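Local coordinates for recombination protein uvsY (Enterobacteria phage T4, PDB 4ZWS) that mediates recombination by promoting assembly of UvsX recombinase on single-stranded DNA and helping UvsX to displace the bound single-strand-binding protein gp32, at residues 14-28 with 117-131. Sequence-based numbering, arbitrary orientation.
Sequences VFIDSTKLQYEAANN and IKSRGFAIKHIQDMR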
loop_
_atom_site.group_PDB
_atom_site.type_symbol
_atom_site.label_atom_id
_atom_site.label_comp_id
_atom_site.label_asym_id
_atom_site.label_seq_id
_atom_site.Cartn_x
_atom_site.Cartn_y
_atom_site.Cartn_z
ATOM N N VAL A 14 24.274 8.591 16.856
ATOM C CA VAL A 14 23.097 9.458 16.878
ATOM C C VAL A 14 23.074 10.436 18.045
ATOM O O VAL A 14 22.266 11.363 18.054
ATOM C CB VAL A 14 21.785 8.636 16.898
ATOM C CG1 VAL A 14 21.698 7.769 15.657
ATOM C CG2 VAL A 14 21.695 7.774 18.131
ATOM N N PHE A 15 23.970 10.245 19.009
ATOM C CA PHE A 15 24.069 11.158 20.142
ATOM C C PHE A 15 24.292 12.574 19.622
ATOM O O PHE A 15 25.010 12.780 18.650
ATOM C CB PHE A 15 25.203 10.743 21.086
ATOM C CG PHE A 15 25.349 11.638 22.278
ATOM C CD1 PHE A 15 24.483 11.525 23.359
ATOM C CD2 PHE A 15 26.339 12.609 22.321
ATOM C CE1 PHE A 15 24.602 12.366 24.469
ATOM C CE2 PHE A 15 26.466 13.461 23.428
ATOM C CZ PHE A 15 25.596 13.334 24.501
ATOM N N ILE A 16 23.635 13.549 20.239
ATOM C CA ILE A 16 23.796 14.935 19.809
ATOM C C ILE A 16 24.456 15.790 20.881
ATOM O O ILE A 16 23.952 15.892 21.998
ATOM C CB ILE A 16 22.448 15.571 19.454
ATOM C CG1 ILE A 16 21.732 14.752 18.379
ATOM C CG2 ILE A 16 22.651 17.001 19.025
ATOM C CD1 ILE A 16 20.328 15.230 18.067
ATOM N N ASP A 17 25.606 16.367 20.547
ATOM C CA ASP A 17 26.297 17.284 21.443
ATOM C C ASP A 17 25.786 18.715 21.221
ATOM O O ASP A 17 26.144 19.361 20.237
ATOM C CB ASP A 17 27.803 17.213 21.226
ATOM C CG ASP A 17 28.584 17.996 22.262
ATOM O OD1 ASP A 17 27.982 18.847 22.957
ATOM O OD2 ASP A 17 29.812 17.772 22.365
ATOM N N SER A 18 24.981 19.209 22.157
ATOM C CA SER A 18 24.368 20.537 22.076
ATOM C C SER A 18 25.372 21.689 22.000
ATOM O O SER A 18 25.080 22.754 21.447
ATOM C CB SER A 18 23.464 20.741 23.279
ATOM O OG SER A 18 22.557 19.668 23.376
ATOM N N THR A 19 26.547 21.478 22.579
ATOM C CA THR A 19 27.574 22.508 22.620
ATOM C C THR A 19 28.244 22.735 21.250
ATOM O O THR A 19 28.902 23.754 21.046
ATOM C CB THR A 19 28.657 22.155 23.673
ATOM O OG1 THR A 19 29.309 20.929 23.319
ATOM C CG2 THR A 19 28.026 21.992 25.038
ATOM N N LYS A 20 28.095 21.778 20.332
ATOM C CA LYS A 20 28.700 21.840 18.992
ATOM C C LYS A 20 27.655 21.574 17.919
ATOM O O LYS A 20 27.836 20.712 17.052
ATOM C CB LYS A 20 29.814 20.806 18.862
ATOM C CG LYS A 20 30.808 20.804 20.002
ATOM C CD LYS A 20 31.838 19.712 19.794
ATOM C CE LYS A 20 31.121 18.406 19.521
ATOM N NZ LYS A 20 32.035 17.256 19.566
ATOM N N LEU A 21 26.566 22.319 17.977
ATOM C CA LEU A 21 25.406 22.006 17.167
ATOM C C LEU A 21 25.645 22.169 15.647
ATOM O O LEU A 21 25.197 21.329 14.865
ATOM C CB LEU A 21 24.247 22.851 17.670
ATOM C CG LEU A 21 22.891 22.168 17.653
ATOM C CD1 LEU A 21 23.005 20.885 18.454
ATOM C CD2 LEU A 21 21.914 23.083 18.348
ATOM N N GLN A 22 26.384 23.200 15.228
ATOM C CA GLN A 22 26.715 23.370 13.799
ATOM C C GLN A 22 27.576 22.231 13.290
ATOM O O GLN A 22 27.386 21.753 12.169
ATOM C CB GLN A 22 27.427 24.688 13.519
ATOM C CG GLN A 22 26.558 25.919 13.581
ATOM C CD GLN A 22 27.365 27.184 13.342
ATOM O OE1 GLN A 22 27.151 27.916 12.369
ATOM N NE2 GLN A 22 28.264 27.482 14.281
ATOM N N TYR A 23 28.526 21.812 14.117
ATOM C CA TYR A 23 29.347 20.670 13.784
ATOM C C TYR A 23 28.480 19.426 13.607
ATOM O O TYR A 23 28.638 18.684 12.643
ATOM C CB TYR A 23 30.389 20.418 14.877
ATOM C CG TYR A 23 31.023 19.066 14.721
ATOM C CD1 TYR A 23 32.075 18.862 13.842
ATOM C CD2 TYR A 23 30.515 17.964 15.411
ATOM C CE1 TYR A 23 32.629 17.603 13.674
ATOM C CE2 TYR A 23 31.055 16.709 15.248
ATOM C CZ TYR A 23 32.115 16.530 14.379
ATOM O OH TYR A 23 32.656 15.271 14.213
ATOM N N GLU A 24 27.533 19.219 14.516
ATOM C CA GLU A 24 26.719 18.010 14.477
ATOM C C GLU A 24 25.910 17.975 13.194
ATOM O O GLU A 24 25.701 16.911 12.617
ATOM C CB GLU A 24 25.818 17.917 15.705
ATOM C CG GLU A 24 26.563 17.726 17.032
ATOM C CD GLU A 24 27.083 16.307 17.247
ATOM O OE1 GLU A 24 27.024 15.830 18.403
ATOM O OE2 GLU A 24 27.549 15.665 16.281
ATOM N N ALA A 25 25.458 19.144 12.759
ATOM C CA ALA A 25 24.718 19.274 11.513
ATOM C C ALA A 25 25.539 18.860 10.304
ATOM O O ALA A 25 25.046 18.149 9.437
ATOM C CB ALA A 25 24.246 20.692 11.339
ATOM N N ALA A 26 26.790 19.302 10.254
ATOM C CA ALA A 26 27.682 18.985 9.141
ATOM C C ALA A 26 28.069 17.511 9.176
ATOM O O ALA A 26 28.079 16.838 8.143
ATOM C CB ALA A 26 28.915 19.863 9.173
ATOM N N ASN A 27 28.387 17.014 10.369
ATOM C CA ASN A 27 28.818 15.638 10.520
ATOM C C ASN A 27 27.669 14.663 10.258
ATOM O O ASN A 27 27.900 13.493 9.939
ATOM C CB ASN A 27 29.383 15.401 11.920
ATOM C CG ASN A 27 30.087 14.053 12.043
ATOM O OD1 ASN A 27 30.536 13.478 11.052
ATOM N ND2 ASN A 27 30.163 13.537 13.262
ATOM N N ASN A 28 26.436 15.140 10.400
ATOM C CA ASN A 28 25.272 14.296 10.181
ATOM C C ASN A 28 25.251 13.806 8.734
ATOM O O ASN A 28 24.835 12.676 8.448
ATOM C CB ASN A 28 23.977 15.029 10.513
ATOM C CG ASN A 28 22.785 14.094 10.584
ATOM O OD1 ASN A 28 22.642 13.329 11.535
ATOM N ND2 ASN A 28 21.933 14.139 9.565
ATOM N N ILE A 117 19.161 8.774 11.055
ATOM C CA ILE A 117 20.130 9.821 10.802
ATOM C C ILE A 117 19.512 10.988 10.062
ATOM O O ILE A 117 19.832 12.152 10.335
ATOM C CB ILE A 117 21.314 9.268 10.021
ATOM C CG1 ILE A 117 22.055 8.264 10.888
ATOM C CG2 ILE A 117 22.242 10.380 9.581
ATOM C CD1 ILE A 117 23.278 7.757 10.239
ATOM N N LYS A 118 18.623 10.667 9.131
ATOM C CA LYS A 118 17.879 11.676 8.397
ATOM C C LYS A 118 17.086 12.499 9.395
ATOM O O LYS A 118 17.105 13.731 9.369
ATOM C CB LYS A 118 16.971 11.004 7.372
ATOM C CG LYS A 118 16.382 11.889 6.298
ATOM C CD LYS A 118 15.495 11.029 5.409
ATOM C CE LYS A 118 15.029 11.756 4.165
ATOM N NZ LYS A 118 14.242 10.849 3.277
ATOM N N SER A 119 16.439 11.789 10.308
ATOM C CA SER A 119 15.667 12.391 11.381
ATOM C C SER A 119 16.555 13.223 12.311
ATOM O O SER A 119 16.174 14.300 12.769
ATOM C CB SER A 119 14.947 11.290 12.160
ATOM O OG SER A 119 14.355 11.798 13.339
ATOM N N ARG A 120 17.758 12.727 12.556
ATOM C CA ARG A 120 18.717 13.411 13.406
ATOM C C ARG A 120 19.060 14.804 12.861
ATOM O O ARG A 120 19.184 15.760 13.625
ATOM C CB ARG A 120 19.985 12.564 13.542
ATOM C CG ARG A 120 21.044 13.137 14.474
ATOM C CD ARG A 120 22.216 12.189 14.577
ATOM N NE ARG A 120 23.237 12.681 15.485
ATOM C CZ ARG A 120 24.237 13.471 15.114
ATOM N NH1 ARG A 120 24.344 13.862 13.849
ATOM N NH2 ARG A 120 25.124 13.880 16.008
ATOM N N GLY A 121 19.198 14.916 11.543
ATOM C CA GLY A 121 19.460 16.200 10.929
ATOM C C GLY A 121 18.370 17.210 11.245
ATOM O O GLY A 121 18.651 18.368 11.546
ATOM N N PHE A 122 17.121 16.773 11.191
ATOM C CA PHE A 122 16.013 17.656 11.506
ATOM C C PHE A 122 15.957 18.006 12.986
ATOM O O PHE A 122 15.658 19.151 13.334
ATOM C CB PHE A 122 14.697 17.065 11.037
ATOM C CG PHE A 122 14.579 17.014 9.546
ATOM C CD1 PHE A 122 14.206 18.152 8.835
ATOM C CD2 PHE A 122 14.803 15.833 8.854
ATOM C CE1 PHE A 122 14.092 18.123 7.456
ATOM C CE2 PHE A 122 14.681 15.792 7.479
ATOM C CZ PHE A 122 14.326 16.940 6.779
ATOM N N ALA A 123 16.197 17.024 13.853
ATOM C CA ALA A 123 16.234 17.299 15.285
ATOM C C ALA A 123 17.243 18.413 15.578
ATOM O O ALA A 123 16.960 19.344 16.333
ATOM C CB ALA A 123 16.588 16.057 16.059
ATOM N N ILE A 124 18.415 18.322 14.961
ATOM C CA ILE A 124 19.453 19.324 15.160
ATOM C C ILE A 124 18.991 20.705 14.708
ATOM O O ILE A 124 19.191 21.687 15.418
ATOM C CB ILE A 124 20.743 18.935 14.416
ATOM C CG1 ILE A 124 21.298 17.631 15.001
ATOM C CG2 ILE A 124 21.765 20.057 14.491
ATOM C CD1 ILE A 124 22.469 17.033 14.247
ATOM N N LYS A 125 18.359 20.770 13.539
ATOM C CA LYS A 125 17.813 22.021 13.013
ATOM C C LYS A 125 16.743 22.580 13.944
ATOM O O LYS A 125 16.701 23.774 14.205
ATOM C CB LYS A 125 17.230 21.815 11.612
ATOM C CG LYS A 125 16.618 23.059 10.990
ATOM C CD LYS A 125 17.623 24.196 11.016
ATOM C CE LYS A 125 17.028 25.527 10.571
ATOM N NZ LYS A 125 17.975 26.651 10.849
ATOM N N HIS A 126 15.871 21.705 14.427
ATOM C CA HIS A 126 14.789 22.107 15.312
ATOM C C HIS A 126 15.351 22.737 16.588
ATOM O O HIS A 126 14.868 23.773 17.045
ATOM C CB HIS A 126 13.906 20.900 15.650
ATOM C CG HIS A 126 13.194 20.314 14.462
ATOM N ND1 HIS A 126 12.618 19.057 14.479
ATOM C CD2 HIS A 126 12.965 20.813 13.223
ATOM C CE1 HIS A 126 12.069 18.809 13.303
ATOM N NE2 HIS A 126 12.265 19.857 12.523
ATOM N N ILE A 127 16.392 22.120 17.135
ATOM C CA ILE A 127 17.036 22.592 18.356
ATOM C C ILE A 127 17.677 23.972 18.148
ATOM O O ILE A 127 17.613 24.829 19.030
ATOM C CB ILE A 127 18.072 21.576 18.857
ATOM C CG1 ILE A 127 17.364 20.278 19.262
ATOM C CG2 ILE A 127 18.870 22.144 20.019
ATOM C CD1 ILE A 127 18.284 19.092 19.476
ATOM N N GLN A 128 18.293 24.183 16.985
ATOM C CA GLN A 128 18.883 25.480 16.652
ATOM C C GLN A 128 17.810 26.567 16.570
ATOM O O GLN A 128 17.987 27.670 17.087
ATOM C CB GLN A 128 19.638 25.400 15.329
ATOM C CG GLN A 128 20.907 24.586 15.424
ATOM C CD GLN A 128 21.516 24.230 14.082
ATOM O OE1 GLN A 128 20.811 23.903 13.130
ATOM N NE2 GLN A 128 22.840 24.279 14.008
ATOM N N ASP A 129 16.705 26.249 15.905
ATOM C CA ASP A 129 15.562 27.152 15.802
ATOM C C ASP A 129 15.011 27.525 17.177
ATOM O O ASP A 129 14.647 28.684 17.412
ATOM C CB ASP A 129 14.463 26.526 14.942
ATOM C CG ASP A 129 14.827 26.502 13.470
ATOM O OD1 ASP A 129 15.813 27.170 13.088
ATOM O OD2 ASP A 129 14.134 25.817 12.692
ATOM N N MET A 130 14.968 26.545 18.080
ATOM C CA MET A 130 14.482 26.770 19.437
ATOM C C MET A 130 15.422 27.711 20.188
ATOM O O MET A 130 14.982 28.628 20.890
ATOM C CB MET A 130 14.368 25.442 20.204
ATOM C CG MET A 130 13.347 24.439 19.656
ATOM S SD MET A 130 13.392 22.823 20.492
ATOM C CE MET A 130 12.376 21.823 19.400
ATOM N N ARG A 131 16.720 27.490 20.021
ATOM C CA ARG A 131 17.712 28.341 20.650
ATOM C C ARG A 131 17.644 29.774 20.140
ATOM O O ARG A 131 17.754 30.718 20.926
ATOM C CB ARG A 131 19.112 27.760 20.501
ATOM C CG ARG A 131 19.261 26.546 21.374
ATOM C CD ARG A 131 20.652 26.026 21.396
ATOM N NE ARG A 131 20.746 24.909 22.321
ATOM C CZ ARG A 131 21.887 24.342 22.687
ATOM N NH1 ARG A 131 23.043 24.850 22.286
ATOM N NH2 ARG A 131 21.871 23.323 23.529
#
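With chi1 at -177° and every bond to NE extended, R120 reaches straight toward segment 14-28, while N28, its CG also trans (chi1 -168°), runs past it in the opposite direction. The guanidinium and amide planes lie 17° apart. The two residues face each other in an antiparallel helix pair of the heptameric alpha barrel, where the start of helix 21-64 and the connection leading into it from helix 3-14 pack on helix 91-135. The R120 guanidinium is gripped along its edge: NE gives a hydrogen bond to V14 O (3.0 Å), NH2 a straighter one to F15 O (2.9 Å), and NH1 meets N28 OD1 on a lone pair (2.9 Å), in both planes. NH2 also makes a salt bridge with E24 OE2, though the hydrogen bond within it is weak. D17 N, one shell further out, donates to E24 OE1 on its anti lone pair and helps hold the carboxylate. I124 CD1 lies over one guanidinium face near its rim, and I16 CD1 packs on I124 CG1. Farther along, L21 CD2 fits between Q128 CG (3.4 Å) and I127 CG2 (3.6 Å). A123 and V14 pack against a neighbouring subunit; R131 NE donates a hydrogen bond to OE1 of Q22 of that subunit. N28 ND2 donates to I117 O (3.0 Å), a carbonyl that also accepts from G121 N on the opposite face of its plane.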